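PDB 3C5M: oligogalacturonate lyase, which probably cleaves oligogalacturonides, short fragments of pectin, by beta-elimination, and binds a manganese ion within a seven-bladed beta-propeller. Local coordinates for residues Asn276-Leu288 and Asp319-Ala332. Residues are numbered along the deposited sequence; the frame is centred on the assembly and turned at random.
Sequences NEEVMVMPPCSHL and DPFLYVLNTKAKSA. With MN (manganese (II) ion), chain D.
Met280, present as selenomethionine, reaches from segment 276-288 onto the hairpin end of 319-332. Its CB lies 4.3 Å from CB of Lys330, whose chain then bends toward the carbonyl oxygen of Val279. CG carries the chain forward to SE, which rests against Leu325, 3.6 Å from CD2, and also approaches CB of that leucine. A bend at the last torsion (chi3 104°) then turns CE across Leu325 CB and over the backbone where Asn326 passes into Thr327. Beside this methyl group, Val279 sends CG2 to CG2 of Thr327 at 3.7 Å, the two side chains crossing nearly at right angles. Thr327 directs its hydroxyl elsewhere, to the carbonyl oxygen of Gly294. The turn that Met280 covers is closed by a G1 beta bulge, in which Lys330 and Ser331 both face Asn326.

Farther along, Pro283 bridges two side chains of strand 321-326. Its CD touches CD2 of Leu325, 3.9 Å away, while CB sits over one face of the Tyr323 ring in a CH-pi contact, 4.2 Å from the centroid and 13° off the normal. Cys285 SG approaches the same ring obliquely, 3.5 Å from CD2 of Tyr323. Asp319 OD2 accepts the amide of Phe321 to form an Asx turn. OD1 of Asp319 is close to the Tyr323 hydroxyl, a bond modelled very short, and also lies against CG of Pro284.

The packing is thus largely apolar and joins successive propeller blades. The connecting residues cross from the first blade into strand 285-290, the innermost strand of the second, where His287 NE2 binds manganese together with Gln350, His353, His355 and a water. Strand 276-281 is the outermost strand of the first, paired with 264-269, whereas 321-326 runs between 296-301 and 334-337 in the second.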
ATOM      1  N   ASN A 276     -17.928   0.390 -15.033  1.00 63.62           N
ATOM      2  CA  ASN A 276     -17.614  -0.588 -13.998  1.00 66.13           C
ATOM      3  C   ASN A 276     -18.294  -1.930 -14.241  1.00 66.09           C
ATOM      4  O   ASN A 276     -19.296  -2.012 -14.943  1.00 70.62           O
ATOM      5  CB  ASN A 276     -18.008  -0.039 -12.621  1.00 59.13           C
ATOM      6  CG  ASN A 276     -17.320   1.282 -12.300  1.00 56.67           C
ATOM      7  OD1 ASN A 276     -17.535   2.289 -12.974  1.00 64.16           O
ATOM      8  ND2 ASN A 276     -16.489   1.279 -11.268  1.00 55.93           N
ATOM      9  N   GLU A 277     -17.732  -2.984 -13.666  1.00 68.82           N
ATOM     10  CA  GLU A 277     -18.286  -4.321 -13.815  1.00 69.14           C
ATOM     11  C   GLU A 277     -17.834  -5.238 -12.684  1.00 70.59           C
ATOM     12  O   GLU A 277     -16.659  -5.267 -12.313  1.00 74.21           O
ATOM     13  CB  GLU A 277     -17.881  -4.922 -15.164  1.00 75.62           C
ATOM     14  CG  GLU A 277     -16.390  -4.878 -15.445  1.00 85.80           C
ATOM     15  CD  GLU A 277     -16.017  -5.626 -16.711  1.00 87.96           C
ATOM     16  OE1 GLU A 277     -16.158  -6.868 -16.731  1.00 88.13           O
ATOM     17  OE2 GLU A 277     -15.589  -4.971 -17.686  1.00 91.14           O
ATOM     18  N   GLU A 278     -18.786  -5.985 -12.138  1.00 70.07           N
ATOM     19  CA  GLU A 278     -18.531  -6.913 -11.047  1.00 65.26           C
ATOM     20  C   GLU A 278     -17.598  -8.038 -11.501  1.00 62.38           C
ATOM     21  O   GLU A 278     -17.668  -8.486 -12.644  1.00 54.80           O
ATOM     22  CB  GLU A 278     -19.864  -7.487 -10.567  1.00 64.69           C
ATOM     23  CG  GLU A 278     -19.775  -8.445  -9.399  1.00 77.43           C
ATOM     24  CD  GLU A 278     -21.132  -9.031  -9.038  1.00 81.44           C
ATOM     25  OE1 GLU A 278     -22.058  -8.240  -8.748  1.00 79.21           O
ATOM     26  OE2 GLU A 278     -21.267 -10.277  -9.044  1.00 75.90           O
ATOM     27  N   VAL A 279     -16.722  -8.478 -10.602  1.00 62.82           N
ATOM     28  CA  VAL A 279     -15.781  -9.549 -10.906  1.00 62.84           C
ATOM     29  C   VAL A 279     -16.036 -10.797 -10.059  1.00 64.16           C
ATOM     30  O   VAL A 279     -16.004 -11.915 -10.575  1.00 62.28           O
ATOM     31  CB  VAL A 279     -14.324  -9.098 -10.691  1.00 61.98           C
ATOM     32  CG1 VAL A 279     -14.135  -8.637  -9.272  1.00 68.64           C
ATOM     33  CG2 VAL A 279     -13.373 -10.244 -11.001  1.00 61.08           C
HETATM   34  N   MSE A 280     -16.278 -10.608  -8.764  1.00 62.90           N
HETATM   35  CA  MSE A 280     -16.558 -11.731  -7.875  1.00 66.00           C
HETATM   36  C   MSE A 280     -16.855 -11.305  -6.442  1.00 67.60           C
HETATM   37  O   MSE A 280     -16.746 -10.128  -6.099  1.00 70.14           O
HETATM   38  CB  MSE A 280     -15.391 -12.718  -7.870  1.00 69.02           C
HETATM   39  CG  MSE A 280     -14.247 -12.348  -6.945  1.00 77.32           C
HETATM   40 SE   MSE A 280     -12.898 -13.767  -6.764  1.00 87.39          SE
HETATM   41  CE  MSE A 280     -11.544 -13.002  -7.894  1.00 91.93           C
ATOM     42  N   VAL A 281     -17.240 -12.271  -5.613  1.00 69.13           N
ATOM     43  CA  VAL A 281     -17.544 -12.008  -4.211  1.00 68.15           C
ATOM     44  C   VAL A 281     -16.269 -11.646  -3.480  1.00 69.15           C
ATOM     45  O   VAL A 281     -15.174 -11.769  -4.020  1.00 77.18           O
ATOM     46  CB  VAL A 281     -18.127 -13.233  -3.522  1.00 69.15           C
ATOM     47  CG1 VAL A 281     -19.395 -13.659  -4.226  1.00 69.85           C
ATOM     48  CG2 VAL A 281     -17.099 -14.358  -3.523  1.00 77.45           C
HETATM   49  N   MSE A 282     -16.410 -11.231  -2.232  1.00 69.84           N
HETATM   50  CA  MSE A 282     -15.262 -10.820  -1.446  1.00 68.06           C
HETATM   51  C   MSE A 282     -15.281 -11.459  -0.083  1.00 68.24           C
HETATM   52  O   MSE A 282     -16.132 -11.132   0.747  1.00 68.65           O
HETATM   53  CB  MSE A 282     -15.281  -9.301  -1.268  1.00 78.16           C
HETATM   54  CG  MSE A 282     -14.073  -8.555  -1.818  1.00 89.97           C
HETATM   55 SE   MSE A 282     -12.497  -8.606  -0.734  1.00 84.74          SE
HETATM   56  CE  MSE A 282     -12.985  -7.283   0.601  1.00 92.99           C
ATOM     57  N   PRO A 283     -14.350 -12.388   0.174  1.00 68.26           N
ATOM     58  CA  PRO A 283     -14.326 -13.030   1.491  1.00 67.40           C
ATOM     59  C   PRO A 283     -14.017 -11.990   2.576  1.00 69.95           C
ATOM     60  O   PRO A 283     -13.473 -10.921   2.289  1.00 65.18           O
ATOM     61  CB  PRO A 283     -13.234 -14.085   1.342  1.00 62.98           C
ATOM     62  CG  PRO A 283     -12.329 -13.494   0.296  1.00 65.43           C
ATOM     63  CD  PRO A 283     -13.290 -12.915  -0.701  1.00 64.32           C
ATOM     64  N   PRO A 284     -14.363 -12.289   3.837  1.00 72.37           N
ATOM     65  CA  PRO A 284     -14.114 -11.356   4.944  1.00 72.17           C
ATOM     66  C   PRO A 284     -12.645 -10.938   5.050  1.00 68.16           C
ATOM     67  O   PRO A 284     -11.884 -11.530   5.819  1.00 70.56           O
ATOM     68  CB  PRO A 284     -14.580 -12.150   6.161  1.00 77.24           C
ATOM     69  CG  PRO A 284     -14.248 -13.572   5.769  1.00 75.92           C
ATOM     70  CD  PRO A 284     -14.755 -13.615   4.350  1.00 71.29           C
ATOM     71  N   CYS A 285     -12.250  -9.917   4.290  1.00 61.33           N
ATOM     72  CA  CYS A 285     -10.859  -9.453   4.300  1.00 53.72           C
ATOM     73  C   CYS A 285     -10.689  -7.950   4.432  1.00 45.60           C
ATOM     74  O   CYS A 285     -11.530  -7.185   3.973  1.00 48.12           O
ATOM     75  CB  CYS A 285     -10.142  -9.921   3.034  1.00 56.28           C
ATOM     76  SG  CYS A 285      -9.916 -11.706   2.933  1.00 57.87           S
ATOM     77  N   SER A 286      -9.584  -7.528   5.040  1.00 41.94           N
ATOM     78  CA  SER A 286      -9.320  -6.104   5.232  1.00 41.75           C
ATOM     79  C   SER A 286      -8.785  -5.447   3.979  1.00 36.86           C
ATOM     80  O   SER A 286      -9.443  -4.602   3.385  1.00 41.48           O
ATOM     81  CB  SER A 286      -8.309  -5.884   6.359  1.00 38.13           C
ATOM     82  OG  SER A 286      -8.825  -6.303   7.606  1.00 48.81           O
ATOM     83  N   HIS A 287      -7.581  -5.839   3.582  1.00 42.65           N
ATOM     84  CA  HIS A 287      -6.948  -5.261   2.403  1.00 40.26           C
ATOM     85  C   HIS A 287      -7.096  -6.189   1.217  1.00 41.58           C
ATOM     86  O   HIS A 287      -7.387  -7.371   1.387  1.00 43.82           O
ATOM     87  CB  HIS A 287      -5.459  -5.012   2.655  1.00 34.76           C
ATOM     88  CG  HIS A 287      -5.163  -4.407   3.989  1.00 33.58           C
ATOM     89  ND1 HIS A 287      -5.259  -5.121   5.162  1.00 42.77           N
ATOM     90  CD2 HIS A 287      -4.777  -3.157   4.338  1.00 38.58           C
ATOM     91  CE1 HIS A 287      -4.946  -4.335   6.178  1.00 49.96           C
ATOM     92  NE2 HIS A 287      -4.652  -3.138   5.705  1.00 34.56           N
ATOM     93  N   LEU A 288      -6.882  -5.651   0.019  1.00 36.20           N
ATOM     94  CA  LEU A 288      -6.981  -6.435  -1.200  1.00 25.34           C
ATOM     95  C   LEU A 288      -5.950  -5.954  -2.210  1.00 31.27           C
ATOM     96  O   LEU A 288      -5.836  -4.764  -2.466  1.00 38.37           O
ATOM     97  CB  LEU A 288      -8.383  -6.311  -1.790  1.00 34.91           C
ATOM     98  CG  LEU A 288      -8.678  -7.082  -3.083  1.00 34.28           C
ATOM     99  CD1 LEU A 288      -8.439  -8.572  -2.890  1.00 27.32           C
ATOM    100  CD2 LEU A 288     -10.115  -6.827  -3.483  1.00 31.99           C
ATOM    101  N   ASP A 319     -11.170 -14.544  11.558  1.00 51.59           N
ATOM    102  CA  ASP A 319     -10.526 -15.248  10.453  1.00 36.89           C
ATOM    103  C   ASP A 319      -9.053 -14.871  10.316  1.00 35.18           C
ATOM    104  O   ASP A 319      -8.722 -13.763   9.913  1.00 40.53           O
ATOM    105  CB  ASP A 319     -11.268 -14.935   9.155  1.00 43.27           C
ATOM    106  CG  ASP A 319     -10.693 -15.665   7.957  1.00 40.10           C
ATOM    107  OD1 ASP A 319     -11.316 -15.614   6.884  1.00 47.16           O
ATOM    108  OD2 ASP A 319      -9.619 -16.280   8.078  1.00 50.83           O
ATOM    109  N   PRO A 320      -8.146 -15.793  10.647  1.00 28.15           N
ATOM    110  CA  PRO A 320      -6.721 -15.494  10.540  1.00 28.62           C
ATOM    111  C   PRO A 320      -6.107 -15.992   9.229  1.00 34.67           C
ATOM    112  O   PRO A 320      -4.898 -16.194   9.151  1.00 36.70           O
ATOM    113  CB  PRO A 320      -6.151 -16.234  11.736  1.00 35.85           C
ATOM    114  CG  PRO A 320      -6.924 -17.536  11.658  1.00 24.94           C
ATOM    115  CD  PRO A 320      -8.354 -17.039  11.408  1.00 32.26           C
ATOM    116  N   PHE A 321      -6.919 -16.187   8.198  1.00 35.52           N
ATOM    117  CA  PHE A 321      -6.385 -16.704   6.938  1.00 44.05           C
ATOM    118  C   PHE A 321      -6.136 -15.698   5.819  1.00 48.65           C
ATOM    119  O   PHE A 321      -6.794 -14.655   5.716  1.00 49.70           O
ATOM    120  CB  PHE A 321      -7.288 -17.813   6.376  1.00 42.37           C
ATOM    121  CG  PHE A 321      -7.267 -19.082   7.175  1.00 46.23           C
ATOM    122  CD1 PHE A 321      -8.231 -19.321   8.151  1.00 47.72           C
ATOM    123  CD2 PHE A 321      -6.278 -20.037   6.952  1.00 43.44           C
ATOM    124  CE1 PHE A 321      -8.215 -20.494   8.893  1.00 49.69           C
ATOM    125  CE2 PHE A 321      -6.244 -21.212   7.683  1.00 39.98           C
ATOM    126  CZ  PHE A 321      -7.217 -21.446   8.659  1.00 55.38           C
ATOM    127  N   LEU A 322      -5.165 -16.036   4.977  1.00 42.99           N
ATOM    128  CA  LEU A 322      -4.828 -15.236   3.815  1.00 33.21           C
ATOM    129  C   LEU A 322      -5.574 -15.889   2.663  1.00 31.48           C
ATOM    130  O   LEU A 322      -5.634 -17.112   2.574  1.00 22.87           O
ATOM    131  CB  LEU A 322      -3.326 -15.278   3.549  1.00 29.67           C
ATOM    132  CG  LEU A 322      -2.482 -14.282   4.346  1.00 34.12           C
ATOM    133  CD1 LEU A 322      -0.998 -14.504   4.061  1.00 15.62           C
ATOM    134  CD2 LEU A 322      -2.910 -12.866   3.987  1.00 22.84           C
ATOM    135  N   TYR A 323      -6.143 -15.084   1.778  1.00 35.34           N
ATOM    136  CA  TYR A 323      -6.888 -15.647   0.669  1.00 41.28           C
ATOM    137  C   TYR A 323      -6.274 -15.391  -0.694  1.00 43.51           C
ATOM    138  O   TYR A 323      -5.746 -14.312  -0.958  1.00 47.88           O
ATOM    139  CB  TYR A 323      -8.312 -15.109   0.688  1.00 43.80           C
ATOM    140  CG  TYR A 323      -9.153 -15.640   1.819  1.00 49.44           C
ATOM    141  CD1 TYR A 323     -10.058 -16.687   1.609  1.00 52.74           C
ATOM    142  CD2 TYR A 323      -9.064 -15.087   3.099  1.00 47.75           C
ATOM    143  CE1 TYR A 323     -10.857 -17.166   2.641  1.00 54.21           C
ATOM    144  CE2 TYR A 323      -9.857 -15.557   4.140  1.00 49.84           C
ATOM    145  CZ  TYR A 323     -10.753 -16.596   3.904  1.00 56.30           C
ATOM    146  OH  TYR A 323     -11.548 -17.076   4.919  1.00 58.75           O
ATOM    147  N   VAL A 324      -6.327 -16.397  -1.558  1.00 39.17           N
ATOM    148  CA  VAL A 324      -5.818 -16.236  -2.909  1.00 38.40           C
ATOM    149  C   VAL A 324      -6.992 -16.438  -3.866  1.00 43.84           C
ATOM    150  O   VAL A 324      -7.368 -17.565  -4.202  1.00 49.60           O
ATOM    151  CB  VAL A 324      -4.691 -17.231  -3.218  1.00 37.28           C
ATOM    152  CG1 VAL A 324      -4.325 -17.154  -4.675  1.00 27.64           C
ATOM    153  CG2 VAL A 324      -3.475 -16.909  -2.375  1.00 35.56           C
ATOM    154  N   LEU A 325      -7.588 -15.323  -4.276  1.00 44.13           N
ATOM    155  CA  LEU A 325      -8.717 -15.343  -5.184  1.00 41.28           C
ATOM    156  C   LEU A 325      -8.269 -15.557  -6.622  1.00 42.32           C
ATOM    157  O   LEU A 325      -7.217 -15.084  -7.043  1.00 40.22           O
ATOM    158  CB  LEU A 325      -9.507 -14.035  -5.081  1.00 33.70           C
ATOM    159  CG  LEU A 325     -10.160 -13.703  -3.735  1.00 38.86           C
ATOM    160  CD1 LEU A 325      -9.085 -13.421  -2.705  1.00 23.49           C
ATOM    161  CD2 LEU A 325     -11.077 -12.489  -3.878  1.00 36.97           C
ATOM    162  N   ASN A 326      -9.087 -16.285  -7.366  1.00 46.46           N
ATOM    163  CA  ASN A 326      -8.828 -16.567  -8.761  1.00 41.95           C
ATOM    164  C   ASN A 326      -9.866 -15.785  -9.576  1.00 41.61           C
ATOM    165  O   ASN A 326     -11.001 -16.224  -9.710  1.00 42.00           O
ATOM    166  CB  ASN A 326      -8.990 -18.056  -9.007  1.00 42.12           C
ATOM    167  CG  ASN A 326      -8.535 -18.462 -10.378  1.00 49.03           C
ATOM    168  OD1 ASN A 326      -8.959 -17.886 -11.382  1.00 49.03           O
ATOM    169  ND2 ASN A 326      -7.666 -19.467 -10.436  1.00 55.81           N
ATOM    170  N   THR A 327      -9.472 -14.628 -10.108  1.00 42.70           N
ATOM    171  CA  THR A 327     -10.359 -13.764 -10.894  1.00 51.23           C
ATOM    172  C   THR A 327     -11.193 -14.494 -11.948  1.00 56.18           C
ATOM    173  O   THR A 327     -12.421 -14.417 -11.932  1.00 53.75           O
ATOM    174  CB  THR A 327      -9.552 -12.633 -11.599  1.00 56.03           C
ATOM    175  OG1 THR A 327      -9.014 -11.751 -10.608  1.00 61.62           O
ATOM    176  CG2 THR A 327     -10.432 -11.832 -12.551  1.00 55.74           C
ATOM    177  N   LYS A 328     -10.522 -15.193 -12.860  1.00 57.13           N
ATOM    178  CA  LYS A 328     -11.193 -15.926 -13.925  1.00 59.91           C
ATOM    179  C   LYS A 328     -12.164 -16.968 -13.374  1.00 60.49           C
ATOM    180  O   LYS A 328     -13.368 -16.892 -13.622  1.00 63.65           O
ATOM    181  CB  LYS A 328     -10.154 -16.599 -14.825  1.00 71.79           C
ATOM    182  CG  LYS A 328     -10.404 -16.408 -16.323  1.00 81.19           C
ATOM    183  CD  LYS A 328     -11.701 -17.083 -16.789  1.00 81.55           C
ATOM    184  CE  LYS A 328     -12.134 -16.587 -18.168  1.00 73.35           C
ATOM    185  NZ  LYS A 328     -11.057 -16.676 -19.190  1.00 64.41           N
ATOM    186  N   ALA A 329     -11.646 -17.937 -12.624  1.00 59.89           N
ATOM    187  CA  ALA A 329     -12.478 -18.990 -12.036  1.00 57.38           C
ATOM    188  C   ALA A 329     -13.459 -18.435 -11.002  1.00 57.87           C
ATOM    189  O   ALA A 329     -14.361 -19.138 -10.542  1.00 56.88           O
ATOM    190  CB  ALA A 329     -11.594 -20.058 -11.393  1.00 49.08           C
ATOM    191  N   LYS A 330     -13.278 -17.167 -10.643  1.00 59.08           N
ATOM    192  CA  LYS A 330     -14.131 -16.507  -9.663  1.00 54.96           C
ATOM    193  C   LYS A 330     -14.235 -17.392  -8.429  1.00 56.17           C
ATOM    194  O   LYS A 330     -15.311 -17.849  -8.071  1.00 62.61           O
ATOM    195  CB  LYS A 330     -15.523 -16.245 -10.261  1.00 52.21           C
ATOM    196  CG  LYS A 330     -15.484 -15.426 -11.557  1.00 67.40           C
ATOM    197  CD  LYS A 330     -16.871 -15.137 -12.139  1.00 62.09           C
ATOM    198  CE  LYS A 330     -17.688 -14.222 -11.246  1.00 56.45           C
ATOM    199  NZ  LYS A 330     -18.943 -13.785 -11.915  1.00 57.56           N
ATOM    200  N   SER A 331     -13.104 -17.624  -7.773  1.00 56.58           N
ATOM    201  CA  SER A 331     -13.082 -18.474  -6.595  1.00 56.61           C
ATOM    202  C   SER A 331     -11.985 -18.094  -5.613  1.00 53.40           C
ATOM    203  O   SER A 331     -10.827 -17.963  -5.989  1.00 54.61           O
ATOM    204  CB  SER A 331     -12.876 -19.919  -7.022  1.00 62.31           C
ATOM    205  OG  SER A 331     -11.663 -20.041  -7.740  1.00 59.65           O
ATOM    206  N   ALA A 332     -12.360 -17.937  -4.350  1.00 53.91           N
ATOM    207  CA  ALA A 332     -11.419 -17.581  -3.301  1.00 55.62           C
ATOM    208  C   ALA A 332     -10.960 -18.864  -2.616  1.00 54.87           C
ATOM    209  O   ALA A 332     -11.730 -19.809  -2.489  1.00 61.06           O
ATOM    210  CB  ALA A 332     -12.093 -16.654  -2.293  1.00 48.32           C
TER
HETATM  211 MN    MN D 401      -3.354  -1.694   6.237  1.00 30.99          MN
HETATM  212  O   HOH W   1      -5.152  -0.401   6.684  1.00  6.75           O